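Local coordinates for ABC transporter, substrate-binding protein (Clostridium perfringens, PDB 4EDP) that probably binds a solute outside the cell membrane and delivers it to an ABC transporter for import, at residues K50-E55 with A296-E301; A149-N154 with E230-V235; A185-G190 with P256-Y261. One frame throughout, in Å; residues are numbered along the deposited sequence.

Interaction 1: residues K50-E55 with A296-E301; sequences KETVFE and AKALNE
Thr52 and Ala298 meet where two helices of a periplasmic-binding-protein fold lie against each other. Helix 46-61 is the crossover of a beta-alpha-beta unit whose parallel strands are 37-41 and 65-69, and helix 289-299 packs against it from much later in the chain. The CA atoms of Thr52 and Ala298 are 7.4 Å apart, a spacing that suits small side chains. Only 116 Å² is buried in all, so this is a light touch near the end of the second helix.

Thr52 gives up the most surface. Its chi1 of -58° sets OG1 beside its own backbone N, from where it hydrogen-bonds back to Val48 O one turn earlier. The hydroxyl is therefore satisfied within its own helix, and toward the partner OG1 makes mere van der Waals contact, 3.7 Å from Ala298 CB. A methyl is a fitting neighbour here, since it packs on the hydroxyl without competing for that bond. Around Thr52 the helix widens into a pi-type turn, in which Glu55 N bonds to Lys50 O at 2.8 Å. Nearby, Val53 O receives a hydrogen bond from Tyr285 OH.

Leu299, longer than Ala298, reaches helix 46-61 further along. With chi2 at 171° its CD1 extends away from the backbone toward that helix, where the side chain also lies on Val48 and Leu49. Asn300 is the first residue to leave helical backbone angles. Val53 receives the leucine with one branch and uses the other at home: CG1 rests 3.9 Å above the ring plane of Phe54, nearer the edge of the ring than its middle, while CG2 faces Leu299 CD1 at 4.4 Å.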
ATOM      1  N   LYS A  50     -16.295  12.401  -3.278  1.00 32.72           N
ATOM      2  CA  LYS A  50     -17.752  12.417  -3.185  1.00 33.19           C
ATOM      3  C   LYS A  50     -18.376  12.361  -4.572  1.00 32.86           C
ATOM      4  O   LYS A  50     -19.305  11.605  -4.818  1.00 31.52           O
ATOM      5  CB  LYS A  50     -18.218  13.689  -2.483  1.00 35.48           C
ATOM      6  CG  LYS A  50     -18.031  13.713  -0.974  1.00 37.78           C
ATOM      7  CD  LYS A  50     -18.324  15.111  -0.437  1.00 43.69           C
ATOM      8  CE  LYS A  50     -18.567  15.110   1.064  1.00 45.94           C
ATOM      9  NZ  LYS A  50     -17.484  14.418   1.799  1.00 45.96           N
ATOM     10  N   GLU A  51     -17.853  13.182  -5.472  1.00 33.68           N
ATOM     11  CA  GLU A  51     -18.351  13.268  -6.837  1.00 34.56           C
ATOM     12  C   GLU A  51     -18.215  11.961  -7.616  1.00 32.69           C
ATOM     13  O   GLU A  51     -19.137  11.524  -8.308  1.00 32.97           O
ATOM     14  CB  GLU A  51     -17.575  14.372  -7.560  1.00 37.13           C
ATOM     15  CG  GLU A  51     -17.923  14.547  -9.019  1.00 41.42           C
ATOM     16  CD  GLU A  51     -17.065  15.613  -9.689  1.00 48.53           C
ATOM     17  OE1 GLU A  51     -16.228  16.241  -8.999  1.00 50.74           O
ATOM     18  OE2 GLU A  51     -17.220  15.810 -10.909  1.00 52.31           O
ATOM     19  N   THR A  52     -17.056  11.330  -7.474  1.00 30.36           N
ATOM     20  CA  THR A  52     -16.732  10.119  -8.200  1.00 28.87           C
ATOM     21  C   THR A  52     -17.283   8.824  -7.627  1.00 26.75           C
ATOM     22  O   THR A  52     -17.775   7.979  -8.371  1.00 28.32           O
ATOM     23  CB  THR A  52     -15.195   9.966  -8.270  1.00 28.74           C
ATOM     24  OG1 THR A  52     -14.639  11.122  -8.911  1.00 29.30           O
ATOM     25  CG2 THR A  52     -14.800   8.695  -9.042  1.00 27.76           C
ATOM     26  N   VAL A  53     -17.206   8.675  -6.311  1.00 24.87           N
ATOM     27  CA  VAL A  53     -17.607   7.444  -5.648  1.00 23.98           C
ATOM     28  C   VAL A  53     -18.924   7.426  -4.868  1.00 24.10           C
ATOM     29  O   VAL A  53     -19.840   6.657  -5.178  1.00 24.70           O
ATOM     30  CB  VAL A  53     -16.481   7.018  -4.665  1.00 22.88           C
ATOM     31  CG1 VAL A  53     -16.878   5.769  -3.875  1.00 24.22           C
ATOM     32  CG2 VAL A  53     -15.184   6.790  -5.435  1.00 22.68           C
ATOM     33  N   PHE A  54     -19.032   8.291  -3.877  1.00 24.72           N
ATOM     34  CA  PHE A  54     -20.177   8.253  -2.992  1.00 25.91           C
ATOM     35  C   PHE A  54     -21.505   8.763  -3.524  1.00 27.50           C
ATOM     36  O   PHE A  54     -22.532   8.117  -3.335  1.00 26.22           O
ATOM     37  CB  PHE A  54     -19.818   8.944  -1.686  1.00 25.93           C
ATOM     38  CG  PHE A  54     -18.610   8.349  -1.027  1.00 27.33           C
ATOM     39  CD1 PHE A  54     -18.622   7.029  -0.610  1.00 27.23           C
ATOM     40  CD2 PHE A  54     -17.471   9.102  -0.808  1.00 27.42           C
ATOM     41  CE1 PHE A  54     -17.512   6.467  -0.010  1.00 27.39           C
ATOM     42  CE2 PHE A  54     -16.361   8.539  -0.190  1.00 28.42           C
ATOM     43  CZ  PHE A  54     -16.384   7.216   0.195  1.00 27.91           C
ATOM     44  N   GLU A  55     -21.493   9.913  -4.174  1.00 29.89           N
ATOM     45  CA  GLU A  55     -22.735  10.485  -4.679  1.00 32.22           C
ATOM     46  C   GLU A  55     -23.470   9.591  -5.669  1.00 31.98           C
ATOM     47  O   GLU A  55     -24.700   9.448  -5.575  1.00 31.61           O
ATOM     48  CB  GLU A  55     -22.486  11.868  -5.277  1.00 34.73           C
ATOM     49  CG  GLU A  55     -22.352  12.981  -4.246  1.00 40.09           C
ATOM     50  CD  GLU A  55     -23.681  13.354  -3.583  1.00 47.47           C
ATOM     51  OE1 GLU A  55     -24.667  12.585  -3.697  1.00 50.25           O
ATOM     52  OE2 GLU A  55     -23.746  14.439  -2.951  1.00 54.20           O
ATOM     53  N   ALA A 296      -9.354   5.279 -10.952  1.00 20.65           N
ATOM     54  CA  ALA A 296      -8.005   5.227 -11.520  1.00 20.35           C
ATOM     55  C   ALA A 296      -7.723   6.580 -12.186  1.00 21.45           C
ATOM     56  O   ALA A 296      -6.669   7.190 -12.006  1.00 22.13           O
ATOM     57  CB  ALA A 296      -7.929   4.125 -12.550  1.00 19.29           C
ATOM     58  N   LYS A 297      -8.708   7.051 -12.936  1.00 22.73           N
ATOM     59  CA  LYS A 297      -8.604   8.315 -13.667  1.00 24.62           C
ATOM     60  C   LYS A 297      -8.723   9.557 -12.795  1.00 25.34           C
ATOM     61  O   LYS A 297      -7.952  10.515 -12.954  1.00 25.85           O
ATOM     62  CB  LYS A 297      -9.696   8.368 -14.736  1.00 26.27           C
ATOM     63  CG  LYS A 297      -9.634   7.233 -15.747  1.00 28.74           C
ATOM     64  CD  LYS A 297     -10.818   7.263 -16.692  1.00 31.70           C
ATOM     65  CE  LYS A 297     -10.849   6.018 -17.552  1.00 33.50           C
ATOM     66  NZ  LYS A 297     -12.032   6.003 -18.442  1.00 34.07           N
ATOM     67  N   ALA A 298      -9.691   9.567 -11.884  1.00 25.27           N
ATOM     68  CA  ALA A 298      -9.935  10.753 -11.066  1.00 26.84           C
ATOM     69  C   ALA A 298      -9.127  10.855  -9.786  1.00 26.36           C
ATOM     70  O   ALA A 298      -8.787  11.962  -9.362  1.00 26.29           O
ATOM     71  CB  ALA A 298     -11.429  10.858 -10.735  1.00 27.89           C
ATOM     72  N   LEU A 299      -8.818   9.716  -9.174  1.00 24.75           N
ATOM     73  CA  LEU A 299      -8.112   9.708  -7.897  1.00 24.88           C
ATOM     74  C   LEU A 299      -6.752   9.012  -7.911  1.00 23.18           C
ATOM     75  O   LEU A 299      -6.143   8.825  -6.860  1.00 22.57           O
ATOM     76  CB  LEU A 299      -9.000   9.027  -6.841  1.00 24.49           C
ATOM     77  CG  LEU A 299     -10.362   9.655  -6.550  1.00 28.99           C
ATOM     78  CD1 LEU A 299     -11.199   8.747  -5.646  1.00 29.95           C
ATOM     79  CD2 LEU A 299     -10.162  11.039  -5.930  1.00 32.18           C
ATOM     80  N   ASN A 300      -6.268   8.645  -9.088  1.00 23.12           N
ATOM     81  CA  ASN A 300      -4.988   7.943  -9.220  1.00 22.55           C
ATOM     82  C   ASN A 300      -4.900   6.686  -8.361  1.00 20.02           C
ATOM     83  O   ASN A 300      -3.857   6.398  -7.786  1.00 20.74           O
ATOM     84  CB  ASN A 300      -3.797   8.872  -8.963  1.00 23.86           C
ATOM     85  CG  ASN A 300      -3.724   9.989  -9.986  1.00 29.74           C
ATOM     86  OD1 ASN A 300      -4.237   9.853 -11.106  1.00 34.68           O
ATOM     87  ND2 ASN A 300      -3.102  11.097  -9.614  1.00 32.76           N
ATOM     88  N   GLU A 301      -6.008   5.953  -8.279  1.00 18.13           N
ATOM     89  CA  GLU A 301      -6.036   4.682  -7.538  1.00 16.85           C
ATOM     90  C   GLU A 301      -5.774   3.552  -8.515  1.00 15.68           C
ATOM     91  O   GLU A 301      -6.524   3.370  -9.477  1.00 15.66           O
ATOM     92  CB  GLU A 301      -7.369   4.463  -6.827  1.00 16.84           C
ATOM     93  CG  GLU A 301      -7.598   5.415  -5.665  1.00 19.30           C
ATOM     94  CD  GLU A 301      -8.930   5.206  -4.959  1.00 24.90           C
ATOM     95  OE1 GLU A 301      -9.739   4.352  -5.387  1.00 22.40           O
ATOM     96  OE2 GLU A 301      -9.171   5.923  -3.970  1.00 30.90           O
TER

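Interaction 2: residues A149-N154 with E230-V235; sequences AGIEIN and EIVAAV
Val232 presents both of its methyl branches to the single methyl of Ala149, whose CB lies 3.6 Å from Val232 CG2 and 3.8 Å from Val232 CG1. A chi1 of 161° turns the fork of the valine, with CG1 opposite the backbone N and CG2 beside it, so that both methyls meet Ala149. A branched residue on one side and a compact one on the other allow the loop to come close, and the two CA atoms are 6.7 Å apart.

The loop 149-154 then runs alongside, setting Ile151 against Val232 and Ile153 against Ala233, the first residue of strand 233-237. Ile151 makes the looser contact, its CD1 standing 4.5 Å from Val232 CG1; it also lies on Leu164 and Lys167. Ile153 is buried and reaches further. Its CG1 is placed beside the backbone N and the chain is extended from there, chi2 170°, which carries CD1 to Ala233 CB at 3.7 Å. The side chain is also in contact with Ile143 and Val145 of strand 135-145, so the loop lies over two neighbouring strands of the sheet.

The backbone of the strand side is engaged elsewhere. Val232 hydrogen-bonds with Asp146 and Lys167, Ala233 with Lys167 and Ala169, and strand 233-237 lies between antiparallel 135-145 and parallel 168-171. The loop backbone has polar ties of its own, Glu152 O with Lys161 NZ and Asn154 N with Asp158 OD2.

No hydrogen bond joins the two segments. The closest approaches are all between aliphatic side chains, over 172 Å² of buried surface, which implies that this contact rests on dispersion and the exclusion of water.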
ATOM      1  N   ALA A 149      24.740   8.525 -12.968  1.00 26.05           N
ATOM      2  CA  ALA A 149      25.824   8.240 -12.046  1.00 26.96           C
ATOM      3  C   ALA A 149      26.601   7.034 -12.580  1.00 26.96           C
ATOM      4  O   ALA A 149      27.689   6.721 -12.100  1.00 27.41           O
ATOM      5  CB  ALA A 149      25.287   7.965 -10.648  1.00 25.28           C
ATOM      6  N   GLY A 150      26.033   6.352 -13.567  1.00 26.48           N
ATOM      7  CA  GLY A 150      26.672   5.190 -14.181  1.00 26.91           C
ATOM      8  C   GLY A 150      26.841   3.971 -13.278  1.00 25.75           C
ATOM      9  O   GLY A 150      27.722   3.154 -13.507  1.00 27.67           O
ATOM     10  N   ILE A 151      26.034   3.858 -12.235  1.00 22.61           N
ATOM     11  CA  ILE A 151      26.104   2.698 -11.347  1.00 21.52           C
ATOM     12  C   ILE A 151      24.955   1.796 -11.748  1.00 20.35           C
ATOM     13  O   ILE A 151      23.803   2.208 -11.675  1.00 19.90           O
ATOM     14  CB  ILE A 151      25.975   3.085  -9.862  1.00 21.41           C
ATOM     15  CG1 ILE A 151      27.075   4.054  -9.442  1.00 22.14           C
ATOM     16  CG2 ILE A 151      26.032   1.843  -8.969  1.00 20.08           C
ATOM     17  CD1 ILE A 151      26.880   4.602  -8.040  1.00 22.37           C
ATOM     18  N   GLU A 152      25.258   0.582 -12.185  1.00 20.01           N
ATOM     19  CA  GLU A 152      24.224  -0.360 -12.601  1.00 20.69           C
ATOM     20  C   GLU A 152      23.452  -0.938 -11.408  1.00 19.35           C
ATOM     21  O   GLU A 152      24.046  -1.491 -10.470  1.00 18.63           O
ATOM     22  CB  GLU A 152      24.838  -1.494 -13.410  1.00 22.47           C
ATOM     23  CG  GLU A 152      23.819  -2.446 -14.013  1.00 26.73           C
ATOM     24  CD  GLU A 152      22.992  -1.828 -15.154  1.00 31.82           C
ATOM     25  OE1 GLU A 152      23.304  -0.714 -15.626  1.00 34.86           O
ATOM     26  OE2 GLU A 152      22.041  -2.502 -15.597  1.00 39.42           O
ATOM     27  N   ILE A 153      22.126  -0.785 -11.449  1.00 17.80           N
ATOM     28  CA  ILE A 153      21.234  -1.281 -10.407  1.00 15.88           C
ATOM     29  C   ILE A 153      20.046  -1.945 -11.101  1.00 16.02           C
ATOM     30  O   ILE A 153      19.211  -1.260 -11.717  1.00 16.21           O
ATOM     31  CB  ILE A 153      20.716  -0.143  -9.484  1.00 16.60           C
ATOM     32  CG1 ILE A 153      21.879   0.620  -8.859  1.00 17.29           C
ATOM     33  CG2 ILE A 153      19.806  -0.726  -8.417  1.00 16.62           C
ATOM     34  CD1 ILE A 153      21.479   1.899  -8.128  1.00 19.30           C
ATOM     35  N   ASN A 154      19.977  -3.268 -11.013  0.50 15.02           N
ATOM     36  CA  ASN A 154      18.914  -4.039 -11.661  0.50 14.40           C
ATOM     37  C   ASN A 154      18.026  -4.797 -10.685  0.50 14.41           C
ATOM     38  O   ASN A 154      16.802  -4.839 -10.819  0.50 14.95           O
ATOM     39  CB  ASN A 154      19.551  -5.050 -12.622  0.50 15.68           C
ATOM     40  CG  ASN A 154      20.219  -4.383 -13.804  0.50 14.74           C
ATOM     41  OD1 ASN A 154      19.578  -3.635 -14.538  0.50 17.63           O
ATOM     42  ND2 ASN A 154      21.495  -4.678 -14.016  0.50 14.54           N
ATOM     43  N   GLU A 230      22.208  14.171  -3.566  1.00 25.71           N
ATOM     44  CA  GLU A 230      22.522  13.502  -2.298  1.00 24.85           C
ATOM     45  C   GLU A 230      22.402  11.983  -2.381  1.00 22.36           C
ATOM     46  O   GLU A 230      22.980  11.272  -1.552  1.00 22.96           O
ATOM     47  CB  GLU A 230      21.581  13.955  -1.188  1.00 26.14           C
ATOM     48  CG  GLU A 230      21.618  15.429  -0.850  1.00 33.39           C
ATOM     49  CD  GLU A 230      20.619  15.767   0.248  1.00 40.16           C
ATOM     50  OE1 GLU A 230      20.474  14.964   1.204  1.00 47.83           O
ATOM     51  OE2 GLU A 230      19.983  16.836   0.157  1.00 45.97           O
ATOM     52  N   ILE A 231      21.579  11.506  -3.311  1.00 18.38           N
ATOM     53  CA  ILE A 231      21.381  10.083  -3.541  1.00 17.54           C
ATOM     54  C   ILE A 231      21.318   9.830  -5.039  1.00 17.56           C
ATOM     55  O   ILE A 231      20.989  10.722  -5.827  1.00 17.74           O
ATOM     56  CB  ILE A 231      20.097   9.516  -2.852  1.00 16.63           C
ATOM     57  CG1 ILE A 231      18.837  10.242  -3.351  1.00 15.36           C
ATOM     58  CG2 ILE A 231      20.194   9.609  -1.320  1.00 15.67           C
ATOM     59  CD1 ILE A 231      17.512   9.756  -2.732  1.00 14.27           C
ATOM     60  N   VAL A 232      21.663   8.601  -5.401  1.00 17.41           N
ATOM     61  CA  VAL A 232      21.627   8.075  -6.763  1.00 18.31           C
ATOM     62  C   VAL A 232      20.464   7.093  -6.902  1.00 15.95           C
ATOM     63  O   VAL A 232      19.982   6.841  -8.006  1.00 16.65           O
ATOM     64  CB  VAL A 232      22.925   7.296  -7.059  1.00 17.92           C
ATOM     65  CG1 VAL A 232      22.767   6.373  -8.240  1.00 23.26           C
ATOM     66  CG2 VAL A 232      24.088   8.281  -7.253  1.00 20.90           C
ATOM     67  N   ALA A 233      20.036   6.505  -5.781  1.00 14.79           N
ATOM     68  CA  ALA A 233      18.942   5.522  -5.796  1.00 13.62           C
ATOM     69  C   ALA A 233      18.081   5.544  -4.548  1.00 13.74           C
ATOM     70  O   ALA A 233      18.548   5.891  -3.460  1.00 12.64           O
ATOM     71  CB  ALA A 233      19.507   4.094  -5.976  1.00 13.82           C
ATOM     72  N   ALA A 234      16.813   5.186  -4.707  1.00 12.39           N
ATOM     73  CA  ALA A 234      15.909   5.072  -3.565  1.00 13.06           C
ATOM     74  C   ALA A 234      14.871   3.979  -3.778  1.00 13.71           C
ATOM     75  O   ALA A 234      14.378   3.788  -4.898  1.00 12.96           O
ATOM     76  CB  ALA A 234      15.183   6.416  -3.271  1.00 13.07           C
ATOM     77  N   VAL A 235      14.566   3.236  -2.724  1.00 12.66           N
ATOM     78  CA  VAL A 235      13.469   2.277  -2.786  1.00 11.94           C
ATOM     79  C   VAL A 235      12.263   3.175  -2.520  1.00 12.82           C
ATOM     80  O   VAL A 235      12.184   3.805  -1.467  1.00 14.13           O
ATOM     81  CB  VAL A 235      13.579   1.175  -1.728  1.00 12.80           C
ATOM     82  CG1 VAL A 235      12.305   0.347  -1.678  1.00 12.31           C
ATOM     83  CG2 VAL A 235      14.808   0.316  -1.974  1.00 12.63           C
TER

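Interaction 3: residues A185-G190 with P256-Y261; sequences AAEKAG and PESGTY
Glu187 reaches out from helix 178-189 to meet Tyr261 from the opposite direction, and the tight part of the contact is the hydrogen bond from Tyr261 OH to Glu187 OE2, short at 2.5 Å. The oxygen lies near the plane of the ring, at its edge, with Tyr261 CE1 3.2 Å away. The hydroxyl, however, comes to the carboxylate from 36° above its plane, and the planes of ring and carboxylate are 57° apart. Tyrosine suits this place because its ring can be buried against Ala180, Ile184 and Ile141 while its hydroxyl serves the acid.

Toward Ser258 the fit is looser, and water takes over. Glu187 OE1 and Ser258 OG are 3.9 Å apart. One water bridges the gap: it donates to Glu187 OE2 at 2.7 Å and to Gly259 O at 2.7 Å, and accepts from Ser258 OG at 2.6 Å. Glutamate suits its place by length and by having two oxygens: OE2 takes tyrosine and water, OE1 pairs with Lys328 in a salt bridge that would be expected to favour the charged carboxylate.

The contact thus ties the last turn of helix 178-189 to the loop, with its type I beta turn Pro256 to Gly259, that leads into strand 262-269. The helix finishes in a Schellman motif, a characteristic C-terminal ending, with Gly190 N bonding weakly to Glu187 O.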
ATOM      1  N   ALA A 185      15.421  -7.495   2.363  1.00  9.79           N
ATOM      2  CA  ALA A 185      16.644  -7.920   3.051  1.00 10.27           C
ATOM      3  C   ALA A 185      16.601  -9.417   3.325  1.00 12.47           C
ATOM      4  O   ALA A 185      17.631 -10.104   3.211  1.00 12.60           O
ATOM      5  CB  ALA A 185      16.815  -7.120   4.352  1.00 10.92           C
ATOM      6  N   ALA A 186      15.415  -9.934   3.664  1.00 11.98           N
ATOM      7  CA  ALA A 186      15.236 -11.375   3.872  1.00 12.81           C
ATOM      8  C   ALA A 186      15.555 -12.152   2.584  1.00 14.10           C
ATOM      9  O   ALA A 186      16.134 -13.242   2.650  1.00 14.14           O
ATOM     10  CB  ALA A 186      13.817 -11.709   4.329  1.00 12.50           C
ATOM     11  N   GLU A 187      15.145 -11.627   1.428  1.00 15.24           N
ATOM     12  CA  GLU A 187      15.452 -12.295   0.153  1.00 17.33           C
ATOM     13  C   GLU A 187      16.960 -12.391  -0.044  1.00 17.60           C
ATOM     14  O   GLU A 187      17.459 -13.431  -0.447  1.00 18.29           O
ATOM     15  CB  GLU A 187      14.878 -11.561  -1.064  1.00 19.97           C
ATOM     16  CG  GLU A 187      13.387 -11.381  -1.112  1.00 21.57           C
ATOM     17  CD  GLU A 187      12.930 -10.920  -2.514  1.00 26.64           C
ATOM     18  OE1 GLU A 187      13.251 -11.632  -3.497  1.00 28.07           O
ATOM     19  OE2 GLU A 187      12.266  -9.861  -2.623  1.00 20.56           O
ATOM     20  N   LYS A 188      17.654 -11.294   0.227  1.00 17.27           N
ATOM     21  CA  LYS A 188      19.114 -11.195   0.136  1.00 18.54           C
ATOM     22  C   LYS A 188      19.744 -12.254   1.050  1.00 18.22           C
ATOM     23  O   LYS A 188      20.658 -12.978   0.649  1.00 16.89           O
ATOM     24  CB  LYS A 188      19.527  -9.787   0.567  1.00 19.82           C
ATOM     25  CG  LYS A 188      21.047  -9.436   0.658  1.00 22.75           C
ATOM     26  CD  LYS A 188      21.708  -9.262  -0.680  1.00 26.19           C
ATOM     27  CE  LYS A 188      23.114  -8.695  -0.531  1.00 25.98           C
ATOM     28  NZ  LYS A 188      23.935  -9.457   0.422  1.00 26.16           N
ATOM     29  N   ALA A 189      19.227 -12.377   2.269  1.00 15.96           N
ATOM     30  CA  ALA A 189      19.741 -13.384   3.221  1.00 16.80           C
ATOM     31  C   ALA A 189      19.398 -14.828   2.822  1.00 17.16           C
ATOM     32  O   ALA A 189      20.089 -15.786   3.207  1.00 17.76           O
ATOM     33  CB  ALA A 189      19.171 -13.094   4.620  1.00 17.25           C
ATOM     34  N   GLY A 190      18.324 -14.994   2.059  1.00 15.68           N
ATOM     35  CA  GLY A 190      17.875 -16.307   1.675  1.00 16.77           C
ATOM     36  C   GLY A 190      17.139 -17.033   2.798  1.00 15.97           C
ATOM     37  O   GLY A 190      17.031 -18.245   2.775  1.00 17.33           O
ATOM     38  N   PRO A 256      12.901  -5.025 -10.088  1.00 12.45           N
ATOM     39  CA  PRO A 256      13.690  -6.238 -10.205  1.00 12.26           C
ATOM     40  C   PRO A 256      12.913  -7.396 -10.823  1.00 12.48           C
ATOM     41  O   PRO A 256      11.711  -7.499 -10.650  1.00 13.81           O
ATOM     42  CB  PRO A 256      14.069  -6.549  -8.750  1.00 12.07           C
ATOM     43  CG  PRO A 256      14.162  -5.203  -8.108  1.00 12.83           C
ATOM     44  CD  PRO A 256      12.992  -4.450  -8.736  1.00 13.24           C
ATOM     45  N   GLU A 257      13.623  -8.265 -11.521  1.00 14.59           N
ATOM     46  CA  GLU A 257      13.011  -9.437 -12.131  1.00 16.27           C
ATOM     47  C   GLU A 257      12.388 -10.377 -11.107  1.00 16.16           C
ATOM     48  O   GLU A 257      11.448 -11.123 -11.410  1.00 16.13           O
ATOM     49  CB  GLU A 257      14.052 -10.193 -12.963  1.00 19.10           C
ATOM     50  CG  GLU A 257      14.377  -9.491 -14.261  1.00 23.86           C
ATOM     51  CD  GLU A 257      15.066 -10.391 -15.270  1.00 34.71           C
ATOM     52  OE1 GLU A 257      15.543 -11.480 -14.870  1.00 38.44           O
ATOM     53  OE2 GLU A 257      15.117 -10.014 -16.470  1.00 36.96           O
ATOM     54  N   SER A 258      12.893 -10.328  -9.885  1.00 14.77           N
ATOM     55  CA  SER A 258      12.407 -11.205  -8.823  1.00 14.54           C
ATOM     56  C   SER A 258      11.007 -10.794  -8.376  1.00 13.84           C
ATOM     57  O   SER A 258      10.277 -11.593  -7.777  1.00 13.77           O
ATOM     58  CB  SER A 258      13.398 -11.217  -7.653  1.00 14.25           C
ATOM     59  OG  SER A 258      13.461  -9.952  -7.027  1.00 14.60           O
ATOM     60  N   GLY A 259      10.641  -9.537  -8.635  1.00 12.94           N
ATOM     61  CA  GLY A 259       9.317  -9.043  -8.322  1.00 12.68           C
ATOM     62  C   GLY A 259       9.313  -7.875  -7.357  1.00 13.64           C
ATOM     63  O   GLY A 259      10.158  -7.799  -6.470  1.00 14.79           O
ATOM     64  N   THR A 260       8.405  -6.942  -7.599  1.00 13.32           N
ATOM     65  CA  THR A 260       8.162  -5.819  -6.708  1.00 14.34           C
ATOM     66  C   THR A 260       7.287  -6.315  -5.546  1.00 12.50           C
ATOM     67  O   THR A 260       6.931  -7.508  -5.473  1.00 13.12           O
ATOM     68  CB  THR A 260       7.370  -4.676  -7.415  1.00 16.93           C
ATOM     69  OG1 THR A 260       7.270  -3.535  -6.539  1.00 23.64           O
ATOM     70  CG2 THR A 260       5.995  -5.124  -7.762  1.00 17.99           C
ATOM     71  N   TYR A 261       7.040  -5.422  -4.586  1.00 10.44           N
ATOM     72  CA  TYR A 261       6.174  -5.682  -3.444  1.00 11.23           C
ATOM     73  C   TYR A 261       4.972  -4.755  -3.528  1.00 11.91           C
ATOM     74  O   TYR A 261       5.106  -3.563  -3.818  1.00 11.68           O
ATOM     75  CB  TYR A 261       6.897  -5.437  -2.111  1.00 11.40           C
ATOM     76  CG  TYR A 261       7.872  -6.530  -1.766  1.00 11.54           C
ATOM     77  CD1 TYR A 261       9.121  -6.588  -2.363  1.00 10.58           C
ATOM     78  CD2 TYR A 261       7.543  -7.503  -0.830  1.00 14.45           C
ATOM     79  CE1 TYR A 261      10.013  -7.603  -2.057  1.00 14.37           C
ATOM     80  CE2 TYR A 261       8.431  -8.526  -0.513  1.00 13.60           C
ATOM     81  CZ  TYR A 261       9.658  -8.564  -1.121  1.00 13.90           C
ATOM     82  OH  TYR A 261      10.552  -9.556  -0.828  1.00 17.25           O
TER
HETATM   83  O   HOH W   1      11.525  -9.827  -5.237  1.00 13.73           O

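The segments follow one another as 50-55, 149-154, 185-190, 230-235, 256-261 and 296-301. Interaction 1 therefore spans the other two, while interactions 2 and 3 alternate. This order matches a two-lobed binding-protein fold in which the chain leaves the first lobe and later returns. Interaction 1, in that lobe, is centred about 35 Å from interaction 2 and about 33 Å from interaction 3. Interactions 2 and 3, centres about 17 Å apart, share the other lobe and touch where Asn154 packs on Pro256; loop 149-154 lies over strands 135-145 and 233-237, whereas 256-261 runs into strand 262-269. Such proteins hold solute between the lobes, so these contacts probably belong to packing within each lobe.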